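Local coordinates for protein acyl-CoA dehydrogenase (Thermus thermophilus, PDB 2Z1Q) that probably catalyses the FAD-dependent oxidation of saturated acyl-CoA thioesters to 2,3-dehydroacyl-CoA, passing the electrons to an acceptor, at residues B[114-119]-B[257-262]; B[131-136]-B[204-209]; B[177-182]-B[191-196]; B[183-188]-B[231-236]. All coordinates share one frame; numbering follows the deposited sequence.

Contact 1: B[114-119]-B[257-262]; sequences TSIGTL and FNVLNV
Leu119 meets Val259 and Val262 while Ile116 meets Val259, an all-apolar helix packing within the acyl-CoA dehydrogenase fold, in which the N-terminal helical domain lies against the long first helix of the C-terminal one. Val259 serves both partners with separate methyls. Its CG1 lies 4.0 Å from CB of Leu119, and its CG2 the same distance from CG2 of Ile116, whose side chain crosses that of the valine at about a right angle. Branching at CB suits this place, because the two methyls fixed at CB can each face a different neighbour. Ile116 also divides its branches: CG2 faces the valine, while CG1, set between the backbone N and the carbonyl carbon (chi1 51°), carries the longer arm away from helix 252-288. This residue touches FAD as well, so the helix packing borders directly on the cofactor pocket.

Further out, Tyr146 packs on both Ile116 and Val259, and Tyr123 and Ile344 back Val262. Leu119 is placed by the turn before it, its N donating to the O of Ser115 over 2.9 Å. Leu119 and Val262 reach toward each other tip to tip: CD2 of the leucine approaches CB of Val262 to 3.7 Å and lies nearly as close to both its methyls.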
# COMPACT_ATOMS: atom_id res chain seq x y z
N THR B 114 7.19 6.31 -26.82
CA THR B 114 5.97 6.59 -27.61
C THR B 114 5.13 7.81 -27.19
O THR B 114 4.44 8.41 -28.03
CB THR B 114 5.01 5.36 -27.64
OG1 THR B 114 4.51 5.10 -26.33
CG2 THR B 114 5.74 4.12 -28.15
N SER B 115 5.18 8.19 -25.92
CA SER B 115 4.39 9.33 -25.48
C SER B 115 5.21 10.62 -25.39
O SER B 115 5.34 11.34 -26.37
CB SER B 115 3.70 9.03 -24.15
OG SER B 115 4.63 8.84 -23.10
N ILE B 116 5.77 10.91 -24.23
CA ILE B 116 6.55 12.13 -24.08
C ILE B 116 7.73 12.25 -25.04
O ILE B 116 8.15 13.34 -25.38
CB ILE B 116 7.05 12.27 -22.64
CG1 ILE B 116 7.75 10.97 -22.20
CG2 ILE B 116 5.89 12.62 -21.73
CD1 ILE B 116 8.28 10.99 -20.77
N GLY B 117 8.25 11.12 -25.50
CA GLY B 117 9.39 11.18 -26.40
C GLY B 117 9.09 11.49 -27.86
O GLY B 117 9.84 12.21 -28.52
N THR B 118 7.99 10.95 -28.37
CA THR B 118 7.62 11.15 -29.76
C THR B 118 6.56 12.24 -29.97
O THR B 118 6.72 13.08 -30.85
CB THR B 118 7.12 9.82 -30.40
OG1 THR B 118 8.12 8.80 -30.27
CG2 THR B 118 6.82 10.01 -31.88
N LEU B 119 5.50 12.22 -29.16
CA LEU B 119 4.41 13.19 -29.29
C LEU B 119 4.79 14.66 -29.43
O LEU B 119 4.15 15.40 -30.17
CB LEU B 119 3.42 13.04 -28.14
CG LEU B 119 2.19 12.17 -28.42
CD1 LEU B 119 2.60 10.91 -29.14
CD2 LEU B 119 1.47 11.82 -27.13
N PHE B 257 1.54 20.23 -21.53
CA PHE B 257 0.16 19.95 -21.14
C PHE B 257 -0.54 18.94 -22.06
O PHE B 257 -1.28 18.09 -21.58
CB PHE B 257 -0.65 21.26 -21.06
CG PHE B 257 -0.11 22.24 -20.03
CD1 PHE B 257 0.39 21.79 -18.81
CD2 PHE B 257 -0.12 23.61 -20.28
CE1 PHE B 257 0.87 22.70 -17.85
CE2 PHE B 257 0.36 24.52 -19.33
CZ PHE B 257 0.86 24.06 -18.12
N ASN B 258 -0.29 19.02 -23.36
CA ASN B 258 -0.94 18.08 -24.27
C ASN B 258 -0.45 16.66 -24.19
O ASN B 258 -1.24 15.72 -24.36
CB ASN B 258 -0.85 18.56 -25.71
CG ASN B 258 -1.80 19.69 -25.99
OD1 ASN B 258 -1.45 20.86 -25.88
ND2 ASN B 258 -3.04 19.34 -26.31
N VAL B 259 0.84 16.46 -23.94
CA VAL B 259 1.34 15.09 -23.87
C VAL B 259 0.77 14.40 -22.62
O VAL B 259 0.52 13.20 -22.63
CB VAL B 259 2.88 15.04 -23.88
CG1 VAL B 259 3.40 15.70 -25.16
CG2 VAL B 259 3.46 15.71 -22.64
N LEU B 260 0.53 15.18 -21.57
CA LEU B 260 -0.02 14.62 -20.34
C LEU B 260 -1.37 13.93 -20.55
O LEU B 260 -1.64 12.94 -19.88
CB LEU B 260 -0.16 15.71 -19.26
CG LEU B 260 1.07 16.00 -18.39
CD1 LEU B 260 0.93 17.35 -17.70
CD2 LEU B 260 1.25 14.87 -17.38
N ASN B 261 -2.20 14.42 -21.47
CA ASN B 261 -3.50 13.77 -21.68
C ASN B 261 -3.35 12.33 -22.16
O ASN B 261 -4.06 11.44 -21.70
CB ASN B 261 -4.36 14.54 -22.69
CG ASN B 261 -4.82 15.88 -22.16
OD1 ASN B 261 -5.03 16.05 -20.95
ND2 ASN B 261 -5.01 16.84 -23.06
N VAL B 262 -2.42 12.09 -23.08
CA VAL B 262 -2.20 10.76 -23.61
C VAL B 262 -1.51 9.89 -22.57
O VAL B 262 -1.86 8.71 -22.39
CB VAL B 262 -1.34 10.82 -24.87
CG1 VAL B 262 -0.94 9.41 -25.30
CG2 VAL B 262 -2.11 11.54 -25.96

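Contact 2: B[131-136]-B[204-209]; sequences RKYLPK and AFLVER
Tyr133 leans its ring on Leu206 and ends at Glu208, tying the N-cap of helix 134-139 to strand 201-208 of the middle-domain sheet. Its CB points toward that strand, and with CG anti to the carbonyl carbon (chi1 -77°) the ring is carried on in that direction. Along one flank CD1 and then CE1 come near a single methyl, CD1 of Leu206, the closer approach being 3.9 Å from CE1 and oblique to the ring. On the other flank CE2 passes 3.5 Å from OE2 of Glu208, which sits at the ring edge in its plane. At the tip, OH gives a weak hydrogen bond to that same OE2 over 3.1 Å, the carboxylate plane standing 80° from the ring. Lys132 bends at chi2 and chi3 so that its CD lies over the centre of one ring face, 3.3 Å above the plane. Its NZ remains 4.1 Å from OE2 of Glu208, too far for a salt bridge, yet opposite charge there would probably favour the ionised carboxylate. Tyrosine thus suits a place that is greasy along the ring and polar at the end. A phenylalanine here would probably still pack on Leu206 but leave the Glu208 carboxylate without its hydroxyl donor.

Leu121 of helix 119-124 packs on both Tyr133 and Leu206, and Trp142 touches Glu208. The strand itself is paired on one side with strand 190-197 and on the other with strand 245-246, so the contact joins the helical N-terminal domain to the sheet through side chains alone.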
# COMPACT_ATOMS: atom_id res chain seq x y z
N ARG B 131 10.63 15.03 -40.53
CA ARG B 131 11.09 14.05 -41.52
C ARG B 131 12.44 13.48 -41.15
O ARG B 131 12.77 12.35 -41.51
CB ARG B 131 11.17 14.68 -42.91
CG ARG B 131 11.50 13.68 -44.04
CD ARG B 131 10.41 12.62 -44.22
NE ARG B 131 10.90 11.24 -44.09
CZ ARG B 131 10.11 10.17 -44.12
NH1 ARG B 131 10.63 8.95 -44.00
NH2 ARG B 131 8.80 10.31 -44.26
N LYS B 132 13.23 14.26 -40.41
CA LYS B 132 14.55 13.79 -40.04
C LYS B 132 14.64 13.25 -38.63
O LYS B 132 15.74 13.02 -38.13
CB LYS B 132 15.56 14.91 -40.23
CG LYS B 132 15.50 15.99 -39.17
CD LYS B 132 16.75 15.97 -38.29
CE LYS B 132 18.01 16.25 -39.09
NZ LYS B 132 19.21 16.38 -38.21
N TYR B 133 13.50 13.05 -37.98
CA TYR B 133 13.50 12.53 -36.62
C TYR B 133 12.44 11.46 -36.40
O TYR B 133 12.75 10.36 -35.95
CB TYR B 133 13.29 13.67 -35.61
CG TYR B 133 14.51 14.52 -35.35
CD1 TYR B 133 14.43 15.91 -35.31
CD2 TYR B 133 15.76 13.93 -35.15
CE1 TYR B 133 15.55 16.69 -35.10
CE2 TYR B 133 16.90 14.71 -34.93
CZ TYR B 133 16.79 16.09 -34.91
OH TYR B 133 17.90 16.87 -34.73
N LEU B 134 11.19 11.79 -36.73
CA LEU B 134 10.07 10.87 -36.55
C LEU B 134 10.27 9.49 -37.18
O LEU B 134 9.93 8.47 -36.58
CB LEU B 134 8.80 11.51 -37.09
CG LEU B 134 7.55 11.45 -36.20
CD1 LEU B 134 7.89 11.92 -34.79
CD2 LEU B 134 6.47 12.33 -36.82
N PRO B 135 10.83 9.43 -38.39
CA PRO B 135 11.03 8.11 -39.00
C PRO B 135 11.89 7.18 -38.14
O PRO B 135 11.56 6.01 -37.96
CB PRO B 135 11.67 8.45 -40.36
CG PRO B 135 11.04 9.80 -40.68
CD PRO B 135 11.13 10.52 -39.35
N LYS B 136 12.98 7.70 -37.58
CA LYS B 136 13.84 6.87 -36.74
C LYS B 136 13.15 6.47 -35.44
O LYS B 136 13.28 5.34 -34.97
CB LYS B 136 15.13 7.62 -36.42
CG LYS B 136 15.95 8.02 -37.63
CD LYS B 136 17.27 8.62 -37.15
CE LYS B 136 18.18 9.05 -38.29
NZ LYS B 136 17.64 10.20 -39.08
N ALA B 204 10.73 24.47 -25.59
CA ALA B 204 11.20 23.10 -25.76
C ALA B 204 12.27 23.08 -26.85
O ALA B 204 12.17 23.81 -27.83
CB ALA B 204 10.05 22.19 -26.15
N PHE B 205 13.29 22.23 -26.67
CA PHE B 205 14.39 22.10 -27.63
C PHE B 205 14.72 20.65 -27.96
O PHE B 205 14.64 19.77 -27.11
CB PHE B 205 15.67 22.76 -27.08
CG PHE B 205 15.53 24.22 -26.78
CD1 PHE B 205 14.89 24.65 -25.62
CD2 PHE B 205 16.05 25.17 -27.65
CE1 PHE B 205 14.78 26.01 -25.33
CE2 PHE B 205 15.94 26.53 -27.37
CZ PHE B 205 15.31 26.95 -26.21
N LEU B 206 15.11 20.40 -29.21
CA LEU B 206 15.50 19.06 -29.64
C LEU B 206 17.02 18.98 -29.49
O LEU B 206 17.74 19.77 -30.09
CB LEU B 206 15.11 18.84 -31.11
CG LEU B 206 13.62 18.99 -31.44
CD1 LEU B 206 13.43 19.17 -32.94
CD2 LEU B 206 12.85 17.77 -30.93
N VAL B 207 17.50 18.04 -28.68
CA VAL B 207 18.93 17.88 -28.43
C VAL B 207 19.36 16.46 -28.72
O VAL B 207 18.80 15.51 -28.18
CB VAL B 207 19.29 18.21 -26.95
CG1 VAL B 207 20.81 18.21 -26.76
CG2 VAL B 207 18.71 19.55 -26.58
N GLU B 208 20.35 16.31 -29.59
CA GLU B 208 20.83 14.99 -29.93
C GLU B 208 21.82 14.54 -28.87
O GLU B 208 22.58 15.35 -28.33
CB GLU B 208 21.48 15.03 -31.32
CG GLU B 208 20.56 15.71 -32.32
CD GLU B 208 21.03 15.57 -33.76
OE1 GLU B 208 22.08 16.15 -34.10
OE2 GLU B 208 20.34 14.89 -34.55
N ARG B 209 21.79 13.25 -28.57
CA ARG B 209 22.67 12.69 -27.56
C ARG B 209 24.14 13.09 -27.74
O ARG B 209 24.79 13.49 -26.78
CB ARG B 209 22.56 11.17 -27.53
CG ARG B 209 23.25 10.56 -26.33
CD ARG B 209 23.39 9.07 -26.46
NE ARG B 209 23.91 8.48 -25.23
CZ ARG B 209 23.20 8.32 -24.11
NH1 ARG B 209 21.93 8.71 -24.07
NH2 ARG B 209 23.77 7.80 -23.04

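Contact 3: B[177-182]-B[191-196]; sequences GVKQWI and FTVFAK. With FAD (flavin-adenine dinucleotide), chain D.
A lysine amine buried inside a sheet domain is the striking feature here: NZ of Lys179 gives a hydrogen bond to the backbone O of Phe194 across 3.1 Å. The donor lies 17° out of the carbonyl plane, at a C=O...N angle of 142°. The same amine forms a salt bridge with Glu150 and bonds to O of Leu148, so three oxygens grip it and the nearby carboxylate would probably help keep it charged. Successive bends at chi2 and chi3 fold the chain so that CD and CE run past CG1 of Val193, CD at 4.1 Å. Lysine fits because its methylenes serve the apolar packing and its tip the polar cluster. A methionine in its place would probably keep some of the packing but leave the Glu150 carboxylate and the Phe194 carbonyl without their charged donor.

Further along, CG2 of Ile182 lies in the plane of the Phe191 ring, at its edge, 4.0 Å from CE1. Between Lys179 and Ile182 the chain turns a corner at Trp181, whose indole has C8M of FAD over one face, 3.9 Å above the plane and toward the rim. Tyr376 of the second subunit meets that indole too.

Strand 144-147 lies close to both segments, its Cys147 touching Lys179, Ile182 and Phe191. Strand 172-183 pairs with strand 230-235, while strand 190-197 pairs with strand 201-208.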
# COMPACT_ATOMS: atom_id res chain seq x y z
N GLY B 177 21.72 23.82 -17.40
CA GLY B 177 20.77 23.43 -16.37
C GLY B 177 20.87 21.96 -16.03
O GLY B 177 21.72 21.24 -16.57
N VAL B 178 20.00 21.51 -15.14
CA VAL B 178 19.97 20.11 -14.71
C VAL B 178 18.54 19.57 -14.81
O VAL B 178 17.60 20.21 -14.35
CB VAL B 178 20.43 19.97 -13.24
CG1 VAL B 178 20.36 18.52 -12.80
CG2 VAL B 178 21.86 20.52 -13.10
N LYS B 179 18.39 18.41 -15.44
CA LYS B 179 17.08 17.78 -15.59
C LYS B 179 17.12 16.49 -14.76
O LYS B 179 18.04 15.68 -14.89
CB LYS B 179 16.80 17.46 -17.06
CG LYS B 179 17.14 18.60 -18.01
CD LYS B 179 16.39 19.88 -17.71
CE LYS B 179 14.90 19.77 -17.95
NZ LYS B 179 14.20 21.05 -17.64
N GLN B 180 16.12 16.32 -13.91
CA GLN B 180 16.04 15.19 -12.99
C GLN B 180 15.13 14.03 -13.38
O GLN B 180 14.01 14.24 -13.86
CB GLN B 180 15.60 15.72 -11.62
CG GLN B 180 15.80 14.73 -10.48
CD GLN B 180 17.22 14.71 -9.98
OE1 GLN B 180 17.55 15.31 -8.96
NE2 GLN B 180 18.10 14.03 -10.71
N TRP B 181 15.60 12.81 -13.14
CA TRP B 181 14.84 11.59 -13.41
C TRP B 181 14.45 11.41 -14.89
O TRP B 181 13.27 11.33 -15.19
CB TRP B 181 13.52 11.58 -12.60
CG TRP B 181 13.60 11.57 -11.08
CD1 TRP B 181 13.19 12.56 -10.24
CD2 TRP B 181 14.05 10.49 -10.25
NE1 TRP B 181 13.35 12.17 -8.93
CE2 TRP B 181 13.87 10.91 -8.91
CE3 TRP B 181 14.58 9.22 -10.50
CZ2 TRP B 181 14.21 10.09 -7.82
CZ3 TRP B 181 14.91 8.41 -9.42
CH2 TRP B 181 14.73 8.85 -8.09
N ILE B 182 15.41 11.32 -15.80
CA ILE B 182 15.05 11.16 -17.22
C ILE B 182 15.00 9.70 -17.66
O ILE B 182 16.03 9.04 -17.74
CB ILE B 182 16.05 11.93 -18.12
CG1 ILE B 182 15.81 13.42 -17.99
CG2 ILE B 182 15.88 11.54 -19.57
CD1 ILE B 182 16.15 13.96 -16.66
N PHE B 191 16.63 13.93 -27.41
CA PHE B 191 16.16 14.49 -26.14
C PHE B 191 15.33 15.76 -26.32
O PHE B 191 15.79 16.73 -26.94
CB PHE B 191 17.36 14.83 -25.23
CG PHE B 191 18.01 13.64 -24.59
CD1 PHE B 191 17.61 13.21 -23.33
CD2 PHE B 191 19.04 12.96 -25.24
CE1 PHE B 191 18.23 12.13 -22.72
CE2 PHE B 191 19.67 11.86 -24.62
CZ PHE B 191 19.26 11.45 -23.36
N THR B 192 14.11 15.78 -25.79
CA THR B 192 13.28 16.99 -25.86
C THR B 192 13.50 17.68 -24.50
O THR B 192 13.03 17.19 -23.47
CB THR B 192 11.77 16.65 -26.09
OG1 THR B 192 11.61 16.07 -27.39
CG2 THR B 192 10.92 17.90 -26.00
N VAL B 193 14.22 18.79 -24.49
CA VAL B 193 14.52 19.50 -23.25
C VAL B 193 13.81 20.83 -23.10
O VAL B 193 13.74 21.60 -24.05
CB VAL B 193 16.03 19.75 -23.13
CG1 VAL B 193 16.37 20.33 -21.75
CG2 VAL B 193 16.77 18.47 -23.41
N PHE B 194 13.31 21.11 -21.90
CA PHE B 194 12.63 22.38 -21.68
C PHE B 194 13.53 23.37 -20.95
O PHE B 194 14.19 23.03 -19.97
CB PHE B 194 11.32 22.17 -20.90
CG PHE B 194 10.28 21.39 -21.66
CD1 PHE B 194 10.46 20.04 -21.93
CD2 PHE B 194 9.13 22.02 -22.13
CE1 PHE B 194 9.52 19.33 -22.66
CE2 PHE B 194 8.18 21.31 -22.86
CZ PHE B 194 8.37 19.96 -23.13
N ALA B 195 13.56 24.60 -21.47
CA ALA B 195 14.37 25.68 -20.89
C ALA B 195 13.71 27.02 -21.17
O ALA B 195 12.82 27.13 -22.02
CB ALA B 195 15.77 25.66 -21.46
N LYS B 196 14.16 28.04 -20.46
CA LYS B 196 13.61 29.36 -20.66
C LYS B 196 14.64 30.29 -21.29
O LYS B 196 15.77 30.38 -20.81
CB LYS B 196 13.11 29.93 -19.34
CG LYS B 196 11.94 29.17 -18.76
CD LYS B 196 11.61 29.68 -17.37
CE LYS B 196 10.39 28.98 -16.79
NZ LYS B 196 10.15 29.38 -15.37
PA FAD D . 7.40 16.48 -4.87
O1A FAD D . 7.86 15.12 -5.04
O2A FAD D . 8.21 17.77 -5.36
O5B FAD D . 5.86 16.67 -4.69
C5B FAD D . 5.48 16.32 -3.36
C4B FAD D . 4.02 16.73 -3.40
O4B FAD D . 3.32 16.96 -4.55
C3B FAD D . 3.01 16.25 -2.26
O3B FAD D . 3.18 17.02 -1.07
C2B FAD D . 1.73 16.58 -3.13
O2B FAD D . 0.54 16.88 -2.40
C1B FAD D . 2.47 17.72 -3.77
N9A FAD D . 1.83 18.81 -4.45
C8A FAD D . 2.43 19.44 -5.50
N7A FAD D . 1.70 20.41 -5.92
C5A FAD D . 0.57 20.46 -5.18
C6A FAD D . -0.58 21.31 -5.17
N6A FAD D . -0.68 22.33 -6.09
N1A FAD D . -1.55 21.06 -4.25
C2A FAD D . -1.43 20.08 -3.35
N3A FAD D . -0.37 19.30 -3.33
C4A FAD D . 0.65 19.43 -4.20
N1 FAD D . 10.39 13.41 -15.67
C2 FAD D . 10.51 13.74 -16.97
O2 FAD D . 10.46 14.93 -17.27
N3 FAD D . 10.70 12.83 -17.95
C4 FAD D . 10.79 11.48 -17.69
O4 FAD D . 10.96 10.67 -18.57
C4X FAD D . 10.69 11.04 -16.28
N5 FAD D . 10.80 9.76 -15.91
C5X FAD D . 10.74 9.39 -14.60
C6 FAD D . 10.92 8.02 -14.20
C7 FAD D . 10.91 7.68 -12.84
C7M FAD D . 11.13 6.23 -12.43
C8 FAD D . 10.69 8.68 -11.84
C8M FAD D . 10.68 8.36 -10.37
C9 FAD D . 10.51 9.99 -12.21
C9A FAD D . 10.53 10.38 -13.59
N10 FAD D . 10.38 11.74 -13.94
C10 FAD D . 10.47 12.12 -15.26
C1' FAD D . 10.19 12.67 -12.85
C2' FAD D . 8.74 13.11 -12.62
O2' FAD D . 8.25 13.86 -13.72
C3' FAD D . 8.88 13.91 -11.36
O3' FAD D . 9.36 13.01 -10.33
C4' FAD D . 7.61 14.53 -10.84
O4' FAD D . 7.03 15.47 -11.75
C5' FAD D . 8.10 15.14 -9.58
O5' FAD D . 7.16 15.72 -8.84
P FAD D . 8.01 15.94 -7.50
O1P FAD D . 8.59 14.62 -7.13
O2P FAD D . 9.22 17.01 -7.74
O3P FAD D . 6.89 16.43 -6.42

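Contact 4: B[183-188]-B[231-236]; sequences SNAGFA and RQVILE. With FAD (flavin-adenine dinucleotide), chain D.
The flavin pocket of the acyl-CoA dehydrogenase middle domain, a beta-sheet domain, includes Ser183, the first residue of segment 183-188, which follows Ile182 and binds the isoalloxazine. Its OG donates a short hydrogen bond to N5 of FAD (2.6 Å), and its backbone N reaches O4 of the same ring system over 3.3 Å, with an N-H...O angle of 153°. OG is placed for this by standing anti to the carbonyl carbon (chi1 -54°). A serine suits the site: the hydroxyl on its short arm and its own backbone NH grip N5 and O4, on the same edge of the flavin, and would be expected to influence N5, the hydride-accepting position in this family.

Just beyond, the loop turns back onto strand 230-235. Ala185 points its lone methyl at the strand, CB lying 3.8 Å from CB of Arg231 and 4.0 Å from CG2 of Val233, a small residue for a close approach of backbones. Phe187 N and Ala188 N both donate to O of Asn184, which holds the turn compact. Arg209, just after strand 201-208, hydrogen-bonds the carbonyls of Ala185 and Ala188. Gly186 lies beside Arg231, where a side chain would press on NE. Arg231 extends from CG to NE past this glycine, and its NE forms a salt bridge with Glu219 while lying obliquely 3.5 Å from CA of Gly186.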
# COMPACT_ATOMS: atom_id res chain seq x y z
N SER B 183 13.80 9.20 -17.94
CA SER B 183 13.67 7.82 -18.41
C SER B 183 14.34 7.68 -19.78
O SER B 183 14.24 8.59 -20.61
CB SER B 183 12.19 7.42 -18.54
OG SER B 183 11.47 7.64 -17.34
N ASN B 184 15.00 6.55 -20.00
CA ASN B 184 15.69 6.25 -21.27
C ASN B 184 16.99 7.03 -21.48
O ASN B 184 17.69 6.84 -22.49
CB ASN B 184 14.74 6.53 -22.47
CG ASN B 184 13.55 5.55 -22.55
OD1 ASN B 184 12.60 5.81 -23.28
ND2 ASN B 184 13.61 4.45 -21.82
N ALA B 185 17.34 7.88 -20.52
CA ALA B 185 18.55 8.70 -20.60
C ALA B 185 19.82 7.91 -20.84
O ALA B 185 20.79 8.43 -21.41
CB ALA B 185 18.69 9.54 -19.35
N GLY B 186 19.84 6.66 -20.41
CA GLY B 186 21.02 5.83 -20.58
C GLY B 186 21.32 5.40 -22.01
O GLY B 186 22.45 5.03 -22.30
N PHE B 187 20.32 5.45 -22.89
CA PHE B 187 20.51 5.03 -24.28
C PHE B 187 19.72 5.84 -25.31
O PHE B 187 19.77 5.55 -26.50
CB PHE B 187 20.16 3.55 -24.43
CG PHE B 187 18.92 3.15 -23.67
CD1 PHE B 187 19.02 2.33 -22.54
CD2 PHE B 187 17.67 3.62 -24.05
CE1 PHE B 187 17.88 1.99 -21.81
CE2 PHE B 187 16.53 3.29 -23.32
CZ PHE B 187 16.64 2.47 -22.20
N ALA B 188 19.00 6.86 -24.85
CA ALA B 188 18.21 7.70 -25.75
C ALA B 188 19.10 8.48 -26.71
O ALA B 188 20.14 9.01 -26.30
CB ALA B 188 17.35 8.67 -24.95
N ARG B 231 18.21 8.45 -15.49
CA ARG B 231 19.42 9.16 -15.13
C ARG B 231 19.16 10.64 -15.08
O ARG B 231 18.15 11.13 -15.57
CB ARG B 231 20.55 8.89 -16.14
CG ARG B 231 21.15 7.48 -16.14
CD ARG B 231 21.90 7.22 -17.45
NE ARG B 231 22.63 5.95 -17.45
CZ ARG B 231 23.91 5.82 -17.12
NH1 ARG B 231 24.62 6.88 -16.74
NH2 ARG B 231 24.49 4.63 -17.16
N GLN B 232 20.10 11.36 -14.50
CA GLN B 232 20.00 12.80 -14.42
C GLN B 232 20.71 13.31 -15.67
O GLN B 232 21.76 12.79 -16.05
CB GLN B 232 20.72 13.28 -13.17
CG GLN B 232 20.51 14.71 -12.84
CD GLN B 232 21.27 15.11 -11.60
OE1 GLN B 232 22.50 15.11 -11.60
NE2 GLN B 232 20.54 15.44 -10.54
N VAL B 233 20.12 14.29 -16.35
CA VAL B 233 20.74 14.84 -17.55
C VAL B 233 21.27 16.23 -17.23
O VAL B 233 20.53 17.10 -16.80
CB VAL B 233 19.73 14.92 -18.73
CG1 VAL B 233 20.39 15.58 -19.93
CG2 VAL B 233 19.26 13.52 -19.11
N ILE B 234 22.57 16.42 -17.43
CA ILE B 234 23.21 17.70 -17.15
C ILE B 234 23.52 18.47 -18.44
O ILE B 234 23.93 17.87 -19.43
CB ILE B 234 24.53 17.49 -16.37
CG1 ILE B 234 24.23 16.87 -14.99
CG2 ILE B 234 25.28 18.81 -16.24
CD1 ILE B 234 25.46 16.43 -14.22
N LEU B 235 23.32 19.78 -18.43
CA LEU B 235 23.63 20.58 -19.61
C LEU B 235 24.62 21.69 -19.27
O LEU B 235 24.28 22.64 -18.58
CB LEU B 235 22.38 21.22 -20.20
CG LEU B 235 21.31 20.31 -20.78
CD1 LEU B 235 20.36 19.84 -19.68
CD2 LEU B 235 20.55 21.10 -21.82
N GLU B 236 25.84 21.55 -19.77
CA GLU B 236 26.89 22.54 -19.54
C GLU B 236 27.23 23.17 -20.89
O GLU B 236 27.93 22.56 -21.69
CB GLU B 236 28.13 21.88 -18.94
CG GLU B 236 27.89 21.19 -17.60
CD GLU B 236 29.09 20.40 -17.10
OE1 GLU B 236 28.94 19.67 -16.10
OE2 GLU B 236 30.18 20.51 -17.70
PA FAD D . 7.40 16.48 -4.87
O1A FAD D . 7.86 15.12 -5.04
O2A FAD D . 8.21 17.77 -5.36
O5B FAD D . 5.86 16.67 -4.69
C5B FAD D . 5.48 16.32 -3.36
C4B FAD D . 4.02 16.73 -3.40
O4B FAD D . 3.32 16.96 -4.55
C3B FAD D . 3.01 16.25 -2.26
O3B FAD D . 3.18 17.02 -1.07
C2B FAD D . 1.73 16.58 -3.13
O2B FAD D . 0.54 16.88 -2.40
C1B FAD D . 2.47 17.72 -3.77
N9A FAD D . 1.83 18.81 -4.45
C8A FAD D . 2.43 19.44 -5.50
N7A FAD D . 1.70 20.41 -5.92
C5A FAD D . 0.57 20.46 -5.18
C6A FAD D . -0.58 21.31 -5.17
N6A FAD D . -0.68 22.33 -6.09
N1A FAD D . -1.55 21.06 -4.25
C2A FAD D . -1.43 20.08 -3.35
N3A FAD D . -0.37 19.30 -3.33
C4A FAD D . 0.65 19.43 -4.20
N1 FAD D . 10.39 13.41 -15.67
C2 FAD D . 10.51 13.74 -16.97
O2 FAD D . 10.46 14.93 -17.27
N3 FAD D . 10.70 12.83 -17.95
C4 FAD D . 10.79 11.48 -17.69
O4 FAD D . 10.96 10.67 -18.57
C4X FAD D . 10.69 11.04 -16.28
N5 FAD D . 10.80 9.76 -15.91
C5X FAD D . 10.74 9.39 -14.60
C6 FAD D . 10.92 8.02 -14.20
C7 FAD D . 10.91 7.68 -12.84
C7M FAD D . 11.13 6.23 -12.43
C8 FAD D . 10.69 8.68 -11.84
C8M FAD D . 10.68 8.36 -10.37
C9 FAD D . 10.51 9.99 -12.21
C9A FAD D . 10.53 10.38 -13.59
N10 FAD D . 10.38 11.74 -13.94
C10 FAD D . 10.47 12.12 -15.26
C1' FAD D . 10.19 12.67 -12.85
C2' FAD D . 8.74 13.11 -12.62
O2' FAD D . 8.25 13.86 -13.72
C3' FAD D . 8.88 13.91 -11.36
O3' FAD D . 9.36 13.01 -10.33
C4' FAD D . 7.61 14.53 -10.84
O4' FAD D . 7.03 15.47 -11.75
C5' FAD D . 8.10 15.14 -9.58
O5' FAD D . 7.16 15.72 -8.84
P FAD D . 8.01 15.94 -7.50
O1P FAD D . 8.59 14.62 -7.13
O2P FAD D . 9.22 17.01 -7.74
O3P FAD D . 6.89 16.43 -6.42

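In the fold
Contacts 1 and 3 are buried, whereas contacts 2 and 4 are partly buried and lie toward the outside of the fold. Contact 1 is purely apolar helix packing between the N- and C-terminal domains; contact 2 fastens the N-terminal domain to the middle sheet with a mixed aromatic and polar contact. Contacts 3 and 4 lie wholly in the middle domain and share neighbouring strands, with Lys179 N bonded to Val233 O at 2.8 Å. Contacts 2 and 3 likewise share a strand pair, 190-197 with 201-208. Residues of contacts 1, 3 and 4 reach FAD. Contact 1 encloses the others along the chain, and Thr118 packs on Leu134 of contact 2.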